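Local atomic coordinates of cocosin 1 acidic chain (Cocos nucifera, PDB entry 5WPW), a protein that serves as an 11S globulin seed storage protein of coconut, built as a hexamer with nutrient reservoir activity, and is a potential food allergen. Residues Leu51-Met56 against Glu211-Glu216; Val63-Gly68 against Tyr108-Gly113; Arg69-Leu74 against Tyr127-Asn132; Thr82-Gln87 against Arg101-Lys106. The protein carries 2 engineered substitutions. All blocks are in the same frame, centred on the assembly; numbering follows the deposited sequence.

Contact 1: Leu51-Met56 against Glu211-Glu216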
# COMPACT_ATOMS: atom_id res chain seq x y z
N LEU A 51 -19.97 -18.45 -31.05
CA LEU A 51 -20.07 -17.59 -29.88
C LEU A 51 -20.02 -18.45 -28.63
O LEU A 51 -20.84 -19.36 -28.46
CB LEU A 51 -21.37 -16.77 -29.93
CG LEU A 51 -21.84 -16.05 -28.66
CD1 LEU A 51 -20.95 -14.83 -28.40
CD2 LEU A 51 -23.29 -15.66 -28.81
N LEU A 52 -19.04 -18.20 -27.76
CA LEU A 52 -19.05 -18.76 -26.41
C LEU A 52 -20.03 -17.96 -25.55
O LEU A 52 -19.82 -16.76 -25.32
CB LEU A 52 -17.66 -18.72 -25.79
CG LEU A 52 -17.46 -19.30 -24.39
CD1 LEU A 52 -17.75 -20.79 -24.38
CD2 LEU A 52 -16.04 -19.02 -23.96
N LEU A 53 -21.08 -18.63 -25.06
CA LEU A 53 -22.15 -17.96 -24.34
C LEU A 53 -21.66 -17.34 -23.03
O LEU A 53 -20.72 -17.86 -22.41
CB LEU A 53 -23.28 -18.94 -24.03
CG LEU A 53 -23.81 -19.62 -25.29
CD1 LEU A 53 -24.83 -20.65 -24.93
CD2 LEU A 53 -24.32 -18.54 -26.23
N PRO A 54 -22.29 -16.27 -22.58
CA PRO A 54 -21.84 -15.61 -21.34
C PRO A 54 -21.93 -16.53 -20.13
O PRO A 54 -22.90 -17.27 -19.96
CB PRO A 54 -22.77 -14.41 -21.21
CG PRO A 54 -23.98 -14.75 -22.08
CD PRO A 54 -23.42 -15.55 -23.21
N SER A 55 -20.87 -16.48 -19.31
CA SER A 55 -20.79 -17.31 -18.12
C SER A 55 -19.77 -16.67 -17.18
O SER A 55 -18.97 -15.83 -17.59
CB SER A 55 -20.41 -18.76 -18.44
OG SER A 55 -19.03 -18.92 -18.77
N MET A 56 -19.82 -17.08 -15.92
CA MET A 56 -18.86 -16.60 -14.95
C MET A 56 -18.39 -17.77 -14.10
O MET A 56 -19.10 -18.77 -13.95
CB MET A 56 -19.41 -15.45 -14.10
CG MET A 56 -20.65 -15.72 -13.34
SD MET A 56 -20.26 -16.32 -11.67
CE MET A 56 -21.91 -16.25 -10.95
N GLU A 211 -22.38 -24.75 -25.13
CA GLU A 211 -21.91 -23.42 -24.74
C GLU A 211 -21.15 -22.69 -25.85
O GLU A 211 -20.77 -21.53 -25.66
CB GLU A 211 -21.03 -23.52 -23.48
CG GLU A 211 -19.79 -24.32 -23.68
CD GLU A 211 -18.73 -24.01 -22.64
OE1 GLU A 211 -18.82 -22.94 -21.98
OE2 GLU A 211 -17.79 -24.82 -22.50
N ILE A 212 -20.93 -23.31 -27.00
CA ILE A 212 -20.41 -22.63 -28.17
C ILE A 212 -21.43 -22.84 -29.28
O ILE A 212 -21.62 -23.96 -29.75
CB ILE A 212 -19.03 -23.16 -28.59
CG1 ILE A 212 -18.08 -23.15 -27.38
CG2 ILE A 212 -18.50 -22.33 -29.73
CD1 ILE A 212 -16.81 -24.00 -27.61
N VAL A 213 -22.09 -21.75 -29.70
CA VAL A 213 -23.22 -21.81 -30.62
C VAL A 213 -22.90 -21.05 -31.90
O VAL A 213 -22.05 -20.15 -31.91
CB VAL A 213 -24.51 -21.27 -29.95
CG1 VAL A 213 -24.68 -21.89 -28.59
CG2 VAL A 213 -24.51 -19.72 -29.88
N ARG A 214 -23.58 -21.41 -32.99
CA ARG A 214 -23.32 -20.79 -34.29
C ARG A 214 -24.18 -19.54 -34.45
O ARG A 214 -25.39 -19.58 -34.22
CB ARG A 214 -23.59 -21.79 -35.42
CG ARG A 214 -23.07 -21.37 -36.80
CD ARG A 214 -21.57 -21.71 -37.05
NE ARG A 214 -21.25 -23.13 -36.90
CZ ARG A 214 -20.10 -23.70 -37.27
NH1 ARG A 214 -19.14 -22.97 -37.85
NH2 ARG A 214 -19.92 -25.00 -37.08
N ALA A 215 -23.54 -18.43 -34.81
CA ALA A 215 -24.26 -17.24 -35.25
C ALA A 215 -24.27 -17.27 -36.78
O ALA A 215 -23.27 -16.92 -37.41
CB ALA A 215 -23.62 -15.96 -34.72
N GLU A 216 -25.38 -17.70 -37.37
CA GLU A 216 -25.38 -17.93 -38.82
C GLU A 216 -25.40 -16.62 -39.61
O GLU A 216 -24.92 -16.59 -40.75
CB GLU A 216 -26.55 -18.82 -39.23
CG GLU A 216 -26.33 -19.53 -40.57
CD GLU A 216 -27.21 -20.76 -40.75
OE1 GLU A 216 -28.35 -20.61 -41.27
OE2 GLU A 216 -26.77 -21.87 -40.39
O HOH W 1 -19.66 -20.59 -21.57

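Contact 2: Val63-Gly68 against Tyr108-Gly113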
# COMPACT_ATOMS: atom_id res chain seq x y z
N VAL A 63 -6.41 -16.76 -19.95
CA VAL A 63 -6.66 -17.43 -21.23
C VAL A 63 -5.51 -17.09 -22.17
O VAL A 63 -5.16 -15.92 -22.32
CB VAL A 63 -8.00 -16.99 -21.84
CG1 VAL A 63 -8.28 -17.79 -23.11
CG2 VAL A 63 -9.12 -17.14 -20.81
N TYR A 64 -4.92 -18.10 -22.79
CA TYR A 64 -3.93 -17.85 -23.84
C TYR A 64 -4.54 -18.22 -25.19
O TYR A 64 -4.99 -19.36 -25.37
CB TYR A 64 -2.64 -18.65 -23.63
CG TYR A 64 -1.60 -18.39 -24.71
CD1 TYR A 64 -0.93 -17.17 -24.79
CD2 TYR A 64 -1.28 -19.37 -25.64
CE1 TYR A 64 0.03 -16.93 -25.79
CE2 TYR A 64 -0.34 -19.15 -26.63
CZ TYR A 64 0.31 -17.93 -26.70
OH TYR A 64 1.24 -17.72 -27.68
N ILE A 65 -4.51 -17.28 -26.14
CA ILE A 65 -5.01 -17.51 -27.50
C ILE A 65 -3.88 -18.18 -28.29
O ILE A 65 -2.94 -17.52 -28.73
CB ILE A 65 -5.47 -16.22 -28.17
CG1 ILE A 65 -6.47 -15.45 -27.30
CG2 ILE A 65 -6.13 -16.52 -29.57
CD1 ILE A 65 -7.63 -16.24 -26.94
N VAL A 66 -3.96 -19.51 -28.42
CA VAL A 66 -3.02 -20.28 -29.23
C VAL A 66 -3.18 -19.95 -30.71
O VAL A 66 -2.20 -19.91 -31.47
CB VAL A 66 -3.23 -21.79 -28.97
CG1 VAL A 66 -2.32 -22.64 -29.89
CG2 VAL A 66 -2.94 -22.14 -27.50
N GLN A 67 -4.42 -19.73 -31.16
CA GLN A 67 -4.69 -19.59 -32.58
C GLN A 67 -5.96 -18.77 -32.76
O GLN A 67 -6.87 -18.88 -31.94
CB GLN A 67 -4.84 -20.98 -33.20
CG GLN A 67 -5.01 -21.02 -34.72
CD GLN A 67 -5.41 -22.41 -35.18
OE1 GLN A 67 -4.57 -23.28 -35.37
NE2 GLN A 67 -6.71 -22.64 -35.32
N GLY A 68 -6.02 -17.96 -33.82
CA GLY A 68 -7.25 -17.32 -34.23
C GLY A 68 -7.33 -15.87 -33.81
O GLY A 68 -6.44 -15.32 -33.16
N TYR A 108 -13.36 -6.28 -26.61
CA TYR A 108 -11.92 -6.45 -26.69
C TYR A 108 -11.60 -7.37 -27.87
O TYR A 108 -12.06 -8.52 -27.91
CB TYR A 108 -11.39 -7.04 -25.39
CG TYR A 108 -11.79 -6.26 -24.17
CD1 TYR A 108 -10.99 -5.23 -23.69
CD2 TYR A 108 -12.96 -6.56 -23.47
CE1 TYR A 108 -11.34 -4.52 -22.56
CE2 TYR A 108 -13.33 -5.84 -22.33
CZ TYR A 108 -12.51 -4.81 -21.89
OH TYR A 108 -12.84 -4.07 -20.77
N GLN A 109 -10.81 -6.87 -28.80
CA GLN A 109 -10.46 -7.65 -29.98
C GLN A 109 -9.13 -8.33 -29.75
O GLN A 109 -8.13 -7.65 -29.48
CB GLN A 109 -10.45 -6.77 -31.22
CG GLN A 109 -11.82 -6.19 -31.47
CD GLN A 109 -12.03 -5.79 -32.89
OE1 GLN A 109 -11.97 -6.62 -33.80
NE2 GLN A 109 -12.26 -4.50 -33.11
N PHE A 110 -9.11 -9.64 -29.84
CA PHE A 110 -7.94 -10.43 -29.48
C PHE A 110 -7.36 -11.12 -30.71
O PHE A 110 -7.96 -11.14 -31.79
CB PHE A 110 -8.30 -11.45 -28.40
CG PHE A 110 -9.20 -12.55 -28.87
CD1 PHE A 110 -8.68 -13.71 -29.41
CD2 PHE A 110 -10.58 -12.44 -28.73
CE1 PHE A 110 -9.50 -14.74 -29.83
CE2 PHE A 110 -11.40 -13.48 -29.13
CZ PHE A 110 -10.87 -14.62 -29.69
N GLN A 111 -6.18 -11.68 -30.54
CA GLN A 111 -5.49 -12.31 -31.66
C GLN A 111 -4.51 -13.32 -31.11
O GLN A 111 -4.32 -13.43 -29.90
CB GLN A 111 -4.79 -11.26 -32.53
CG GLN A 111 -3.49 -10.71 -31.95
CD GLN A 111 -2.59 -10.06 -33.01
OE1 GLN A 111 -1.75 -10.72 -33.62
NE2 GLN A 111 -2.77 -8.75 -33.21
N GLU A 112 -3.88 -14.08 -32.02
CA GLU A 112 -2.91 -15.08 -31.60
C GLU A 112 -1.86 -14.45 -30.70
O GLU A 112 -1.43 -13.32 -30.94
CB GLU A 112 -2.24 -15.73 -32.82
CG GLU A 112 -1.33 -16.91 -32.47
CD GLU A 112 -0.44 -17.32 -33.64
OE1 GLU A 112 0.60 -17.98 -33.40
OE2 GLU A 112 -0.80 -16.99 -34.78
N GLY A 113 -1.50 -15.17 -29.64
CA GLY A 113 -0.53 -14.70 -28.69
C GLY A 113 -1.08 -13.84 -27.57
O GLY A 113 -0.31 -13.47 -26.66

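Contact 3: Arg69-Leu74 against Tyr127-Asn132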
# COMPACT_ATOMS: atom_id res chain seq x y z
N ARG A 69 -8.45 -15.25 -34.18
CA ARG A 69 -8.75 -13.90 -33.75
C ARG A 69 -10.24 -13.78 -33.51
O ARG A 69 -11.04 -14.60 -33.99
CB ARG A 69 -8.26 -12.85 -34.75
CG ARG A 69 -8.93 -12.92 -36.10
CD ARG A 69 -8.51 -11.74 -36.95
NE ARG A 69 -9.41 -10.60 -36.81
CZ ARG A 69 -10.37 -10.30 -37.68
NH1 ARG A 69 -10.57 -11.06 -38.74
NH2 ARG A 69 -11.15 -9.23 -37.48
N GLY A 70 -10.62 -12.76 -32.75
CA GLY A 70 -12.02 -12.56 -32.45
C GLY A 70 -12.27 -11.41 -31.50
O GLY A 70 -11.46 -10.49 -31.36
N ILE A 71 -13.42 -11.48 -30.86
CA ILE A 71 -13.96 -10.41 -30.03
C ILE A 71 -14.24 -11.01 -28.67
O ILE A 71 -14.82 -12.10 -28.58
CB ILE A 71 -15.25 -9.81 -30.62
CG1 ILE A 71 -14.96 -9.05 -31.91
CG2 ILE A 71 -15.92 -8.88 -29.62
CD1 ILE A 71 -16.09 -8.12 -32.29
N VAL A 72 -13.86 -10.31 -27.61
CA VAL A 72 -14.15 -10.75 -26.25
C VAL A 72 -14.93 -9.65 -25.53
O VAL A 72 -14.66 -8.46 -25.70
CB VAL A 72 -12.86 -11.10 -25.48
CG1 VAL A 72 -13.09 -10.93 -24.02
CG2 VAL A 72 -12.47 -12.54 -25.76
N GLY A 73 -15.90 -10.07 -24.73
CA GLY A 73 -16.61 -9.17 -23.85
C GLY A 73 -16.50 -9.58 -22.40
O GLY A 73 -16.72 -10.75 -22.03
N LEU A 74 -16.13 -8.62 -21.56
CA LEU A 74 -16.05 -8.78 -20.12
C LEU A 74 -16.93 -7.72 -19.51
O LEU A 74 -16.71 -6.52 -19.71
CB LEU A 74 -14.61 -8.63 -19.64
CG LEU A 74 -14.41 -8.70 -18.14
CD1 LEU A 74 -14.66 -10.10 -17.73
CD2 LEU A 74 -12.99 -8.29 -17.80
N TYR A 127 -16.32 -14.33 -29.16
CA TYR A 127 -16.86 -14.58 -30.50
C TYR A 127 -15.72 -14.64 -31.52
O TYR A 127 -14.87 -13.74 -31.57
CB TYR A 127 -17.87 -13.51 -30.89
CG TYR A 127 -18.36 -13.58 -32.34
CD1 TYR A 127 -19.24 -14.59 -32.76
CD2 TYR A 127 -17.95 -12.64 -33.29
CE1 TYR A 127 -19.70 -14.66 -34.10
CE2 TYR A 127 -18.40 -12.70 -34.64
CZ TYR A 127 -19.27 -13.70 -35.03
OH TYR A 127 -19.72 -13.76 -36.36
N ASN A 128 -15.74 -15.67 -32.37
CA ASN A 128 -14.75 -15.86 -33.42
C ASN A 128 -15.24 -15.22 -34.71
O ASN A 128 -16.13 -15.75 -35.37
CB ASN A 128 -14.49 -17.36 -33.63
CG ASN A 128 -13.45 -17.64 -34.71
OD1 ASN A 128 -12.86 -16.72 -35.30
ND2 ASN A 128 -13.19 -18.91 -34.94
N ASN A 129 -14.67 -14.07 -35.07
CA ASN A 129 -15.07 -13.37 -36.28
C ASN A 129 -14.06 -13.51 -37.41
O ASN A 129 -14.16 -12.79 -38.41
CB ASN A 129 -15.30 -11.89 -35.98
CG ASN A 129 -14.05 -11.19 -35.53
OD1 ASN A 129 -12.99 -11.80 -35.36
ND2 ASN A 129 -14.16 -9.91 -35.33
N GLY A 130 -13.09 -14.40 -37.28
CA GLY A 130 -12.18 -14.73 -38.35
C GLY A 130 -12.69 -15.94 -39.09
O GLY A 130 -13.80 -16.42 -38.87
N GLU A 131 -11.85 -16.47 -39.98
CA GLU A 131 -12.24 -17.65 -40.72
C GLU A 131 -11.48 -18.90 -40.31
O GLU A 131 -11.81 -20.00 -40.79
CB GLU A 131 -12.08 -17.43 -42.23
CG GLU A 131 -13.13 -18.17 -43.05
CD GLU A 131 -14.50 -17.50 -43.00
OE1 GLU A 131 -15.49 -18.20 -42.69
OE2 GLU A 131 -14.60 -16.28 -43.28
N ASN A 132 -10.50 -18.78 -39.44
CA ASN A 132 -9.86 -19.94 -38.87
C ASN A 132 -10.38 -20.18 -37.45
O ASN A 132 -10.87 -19.25 -36.80
CB ASN A 132 -8.34 -19.74 -38.84
CG ASN A 132 -7.90 -18.67 -37.85
OD1 ASN A 132 -7.29 -18.98 -36.83
ND2 ASN A 132 -8.20 -17.40 -38.15
O HOH W 2 -10.21 -16.47 -35.99

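Contact 4: Thr82-Gln87 against Arg101-Lys106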
# COMPACT_ATOMS: atom_id res chain seq x y z
N THR A 82 -20.19 2.18 -22.50
CA THR A 82 -19.53 3.28 -23.18
C THR A 82 -19.47 3.07 -24.69
O THR A 82 -18.96 3.95 -25.39
CB THR A 82 -18.12 3.48 -22.65
OG1 THR A 82 -17.37 2.32 -22.93
CG2 THR A 82 -18.15 3.75 -21.12
N PHE A 83 -19.95 1.93 -25.20
CA PHE A 83 -20.08 1.71 -26.64
C PHE A 83 -21.57 1.85 -26.99
O PHE A 83 -22.39 1.07 -26.51
CB PHE A 83 -19.60 0.31 -27.05
CG PHE A 83 -18.11 0.19 -27.23
CD1 PHE A 83 -17.22 0.96 -26.49
CD2 PHE A 83 -17.61 -0.73 -28.14
CE1 PHE A 83 -15.86 0.83 -26.66
CE2 PHE A 83 -16.24 -0.87 -28.32
CZ PHE A 83 -15.37 -0.09 -27.57
N GLN A 84 -21.90 2.85 -27.82
CA GLN A 84 -23.31 3.14 -28.05
C GLN A 84 -23.47 3.84 -29.40
O GLN A 84 -22.58 4.54 -29.87
CB GLN A 84 -23.92 3.99 -26.92
CG GLN A 84 -22.97 5.02 -26.26
CD GLN A 84 -23.64 5.87 -25.16
OE1 GLN A 84 -23.49 7.09 -25.14
NE2 GLN A 84 -24.36 5.22 -24.24
N SER A 85 -24.64 3.63 -30.01
CA SER A 85 -25.00 4.32 -31.24
C SER A 85 -26.49 4.63 -31.21
O SER A 85 -27.29 3.81 -30.76
CB SER A 85 -24.67 3.48 -32.49
OG SER A 85 -25.59 2.42 -32.65
N PHE A 86 -26.83 5.85 -31.64
CA PHE A 86 -28.19 6.35 -31.63
C PHE A 86 -28.66 6.62 -33.06
O PHE A 86 -27.86 6.99 -33.92
CB PHE A 86 -28.31 7.66 -30.82
CG PHE A 86 -27.86 7.54 -29.38
CD1 PHE A 86 -26.53 7.74 -29.04
CD2 PHE A 86 -28.77 7.25 -28.38
CE1 PHE A 86 -26.11 7.65 -27.72
CE2 PHE A 86 -28.36 7.15 -27.06
CZ PHE A 86 -27.04 7.35 -26.72
N GLN A 87 -29.96 6.40 -33.29
CA GLN A 87 -30.67 6.83 -34.51
C GLN A 87 -32.12 6.34 -34.47
O GLN A 87 -32.40 5.17 -34.77
CB GLN A 87 -29.99 6.32 -35.79
CG GLN A 87 -30.81 6.56 -37.07
CD GLN A 87 -30.84 8.02 -37.52
OE1 GLN A 87 -30.73 8.94 -36.70
NE2 GLN A 87 -31.01 8.24 -38.82
N ARG A 101 -30.09 2.29 -30.93
CA ARG A 101 -29.95 1.03 -31.64
C ARG A 101 -29.30 -0.06 -30.78
O ARG A 101 -29.82 -1.18 -30.67
CB ARG A 101 -29.14 1.22 -32.92
CG ARG A 101 -28.82 -0.08 -33.60
CD ARG A 101 -28.16 0.09 -34.96
NE ARG A 101 -26.77 0.52 -34.89
CZ ARG A 101 -25.77 -0.18 -34.34
NH1 ARG A 101 -25.98 -1.37 -33.77
NH2 ARG A 101 -24.54 0.33 -34.36
N ASP A 102 -28.16 0.26 -30.17
CA ASP A 102 -27.42 -0.71 -29.36
C ASP A 102 -26.60 0.09 -28.36
O ASP A 102 -26.17 1.22 -28.64
CB ASP A 102 -26.54 -1.61 -30.25
CG ASP A 102 -26.18 -2.98 -29.61
OD1 ASP A 102 -26.55 -3.25 -28.45
OD2 ASP A 102 -25.48 -3.80 -30.28
N GLU A 103 -26.44 -0.45 -27.16
CA GLU A 103 -25.43 0.07 -26.25
C GLU A 103 -24.97 -1.08 -25.39
O GLU A 103 -25.77 -1.93 -24.97
CB GLU A 103 -25.95 1.24 -25.39
CG GLU A 103 -26.68 0.81 -24.15
CD GLU A 103 -26.86 1.94 -23.15
OE1 GLU A 103 -27.70 1.77 -22.23
OE2 GLU A 103 -26.19 2.99 -23.29
N HIS A 104 -23.67 -1.14 -25.15
CA HIS A 104 -23.11 -2.22 -24.35
C HIS A 104 -21.75 -1.77 -23.85
O HIS A 104 -21.28 -0.67 -24.16
CB HIS A 104 -23.03 -3.51 -25.17
CG HIS A 104 -22.30 -3.36 -26.47
ND1 HIS A 104 -20.93 -3.45 -26.57
CD2 HIS A 104 -22.76 -3.15 -27.73
CE1 HIS A 104 -20.57 -3.27 -27.83
NE2 HIS A 104 -21.66 -3.10 -28.55
N GLN A 105 -21.13 -2.63 -23.06
CA GLN A 105 -19.80 -2.30 -22.60
C GLN A 105 -18.78 -2.56 -23.70
O GLN A 105 -19.08 -3.16 -24.74
CB GLN A 105 -19.44 -3.08 -21.33
CG GLN A 105 -20.14 -2.53 -20.11
CD GLN A 105 -19.59 -3.12 -18.83
OE1 GLN A 105 -18.43 -3.56 -18.78
NE2 GLN A 105 -20.40 -3.12 -17.78
N LYS A 106 -17.57 -2.07 -23.45
CA LYS A 106 -16.50 -2.08 -24.44
C LYS A 106 -16.11 -3.52 -24.78
O LYS A 106 -16.11 -4.40 -23.92
CB LYS A 106 -15.30 -1.30 -23.92
CG LYS A 106 -14.88 -1.72 -22.51
CD LYS A 106 -13.80 -0.80 -21.92
CE LYS A 106 -14.41 0.45 -21.27
NZ LYS A 106 -13.39 1.21 -20.48
O HOH W 3 -18.15 0.29 -21.46

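Contact 1: Leu51-Met56 against Glu211-Glu216
Leu51 to Leu53 run antiparallel to Glu211 to Val213, with the short strand axes 4.8 Å apart but inclined at 123°, and the ladder is accordingly brief. Leu51 and Val213 form a hydrogen-bonded pair: Leu51 N gives to Val213 O at 2.8 Å, and Val213 N gives to Leu51 O at 3.0 Å. Leu52 and Ile212 follow as a non-hydrogen-bonded pair, after which Leu53 N donates to Glu211 O (3.0 Å). In this way strand 212-214 joins strand 50-57 in the curled sheet of the N-terminal cupin half, once the chain has returned from helices 185-192 and 196-202. Leu53 crosses Val213 at about a right angle, its CD2 lying 3.8 Å from Val213 CG2; the same leucine packs on Ser392 of the second subunit. Leu52 CD1 meets Ile212 CG1 at 3.8 Å and also flanks the side chain of Glu211. That glutamate has CG between its backbone N and carbonyl carbon (chi1 63°) and is extended beyond, which lays the carboxylate alongside Leu52, with OE1 3.4 Å from Leu52 CD1. A water lies between OE1 and Leu53 O and may bridge them, while OE2 is salt-bridged to Arg44 and hydrogen-bonded to Thr24 OG1.

Contact 2: Val63-Gly68 against Tyr108-Gly113
Ile65 and Phe110 meet where the two sheets of the N-terminal cupin barrel come together: Ile65 belongs to strand 61-67 of one sheet, and Phe110 lies on strand 107-110 of the other. Residues 111-113 carry the chain across from Phe110 to strand 114-118, a neighbour of strand 61-67. On its other side strand 61-67 has a classic beta bulge, Val66 and Gln67 together facing Val135, and Gln67 NE2 is held by Pro133 O. The touching parts diverge by 112°, as befits a crossing between sheets and not a ladder within one.

The apolar contact is centred on Ile65 and Phe110, whose side chains cross at about a right angle. Ile65 CG1 comes within 3.5 Å of Phe110 CD1, and its CD1 lies against the same ring atom at 3.7 Å. Phe110 has CG between its backbone N and carbonyl carbon (chi1 69°), which sets the ring against Ile65; Val72 packs on this ring as well.

Among polar contacts, Gly113 N donates to Ile65 O at 2.9 Å. Gln111 CA makes a longer CA-H...O contact with Gly68 O, 3.5 Å away.

Mixed contacts complete the crossing. Glu112 CG, anti to its own backbone N (chi1 -174°), approaches Val66 O at 3.3 Å with its aliphatic part. The carbonyl of Gln111 faces the branch point of Ile65, O to CB 3.5 Å. Tyr64 reaches the backbone of Gly113, with CE1 3.6 Å from Gly113 O and OH 3.6 Å from Gly113 CA.

Contact 3: Arg69-Leu74 against Tyr127-Asn132
An Asx turn at Asn128 follows directly on the antiparallel hydrogen-bonded pair Ile71-Tyr127. Ile71 N donates to Tyr127 O at 2.8 Å, and Tyr127 N returns a bond to Ile71 O at 2.7 Å. One step back along strand 70-74 the backbones close up further: Gly70 CA, having no side chain beyond it, lies 3.2 Å from Tyr127 O in a CA-H...O contact.

Past this pair the polar side chains take over. Asn128 has CG anti to the backbone N (chi1 -179°), which carries the amide to where OD1 reaches Gly130 N and ND2 reaches Asn132 O. OD1 accepts from Gly130 N at 3.1 Å, the donor tilted well out of the carbonyl plane, and probably receives a proton from a water 2.7 Å from OD1. That water accepts from Arg69 N, 2.8 Å from it, and thus links the two segments. Asn128 ND2 gives to Asn132 O at 3.0 Å, nearly in its own amide plane, and has a second acceptor in Ile46 O; both ends of the buried amide are therefore engaged.

Arg69 bends at its third torsion (chi3 -91°) and turns its guanidinium back over the loop. One terminal atom of the Asn129 amide lies over a guanidinium face, the planes 41° apart. Tyr127 OH is bonded to Leu219 N, beyond the two segments. Asn128 OD1 accepting from the backbone N two residues on defines the Asx turn, here beside a strand pair of the N-terminal cupin barrel.

Contact 4: Thr82-Gln87 against Arg101-Lys106
Phe83, paired with His104 in the short antiparallel ladder of strands 83-85 and 102-104, can be followed outward from its CB. CB sits over the face of the His104 ring, 4.1 Å from its centroid, in a CH-pi contact. Past CG the ring turns toward Lys106, whose CA stands over the ring centre, 3.7 Å from the centroid and 9° off the normal. On one flank Phe83 CD2 touches His104 CE1 at 3.9 Å. On the other, CE1 meets Lys106 CB at 3.5 Å, and CZ at the tip is 3.8 Å from that CB.

The Phe83-His104 backbone bonds are both made. On the opposite sheet face Gln84 and Glu103 lie side by side with nearly coplanar end groups, joined by a weak bond, NE2 to OE2 at 3.0 Å. Gln84 is held mainly by the third subunit, OE1 accepting from Val411 N and NE2 bonded to Asp409 O. Glu103 is also salt-bridged to Arg382 of the second subunit and Lys377 of the third, within the hexamer's interfaces. Those two cations probably keep Glu103 ionised. His104 donates through ND1 to Gln105 O (2.6 Å) and is bonded through NE2 to Leu222 N, consistent with a neutral imidazole.

In the fold
From the N terminus, strand 50-57 comes first, and its pairing in contact 1 closes the longest loop, running on to 211-216; the other three contacts nest inside it. Contacts 2 and 3 cross: 63-68 and 69-74 are consecutive, and their partners 108-113 and 127-132 follow in the same order. The two touch through strands 70-74 and 107-110, neighbours in one sheet, while contact 2 ties that sheet to strand 61-67 of the other. Contact 4, the shortest loop, nests within both and projects from the barrel, its centre about 25 Å from that of contact 2. Tyr127 joins contact 3 to contact 1 by packing on Leu51 and Ala215. Contacts 1 and 4 both reach the second subunit.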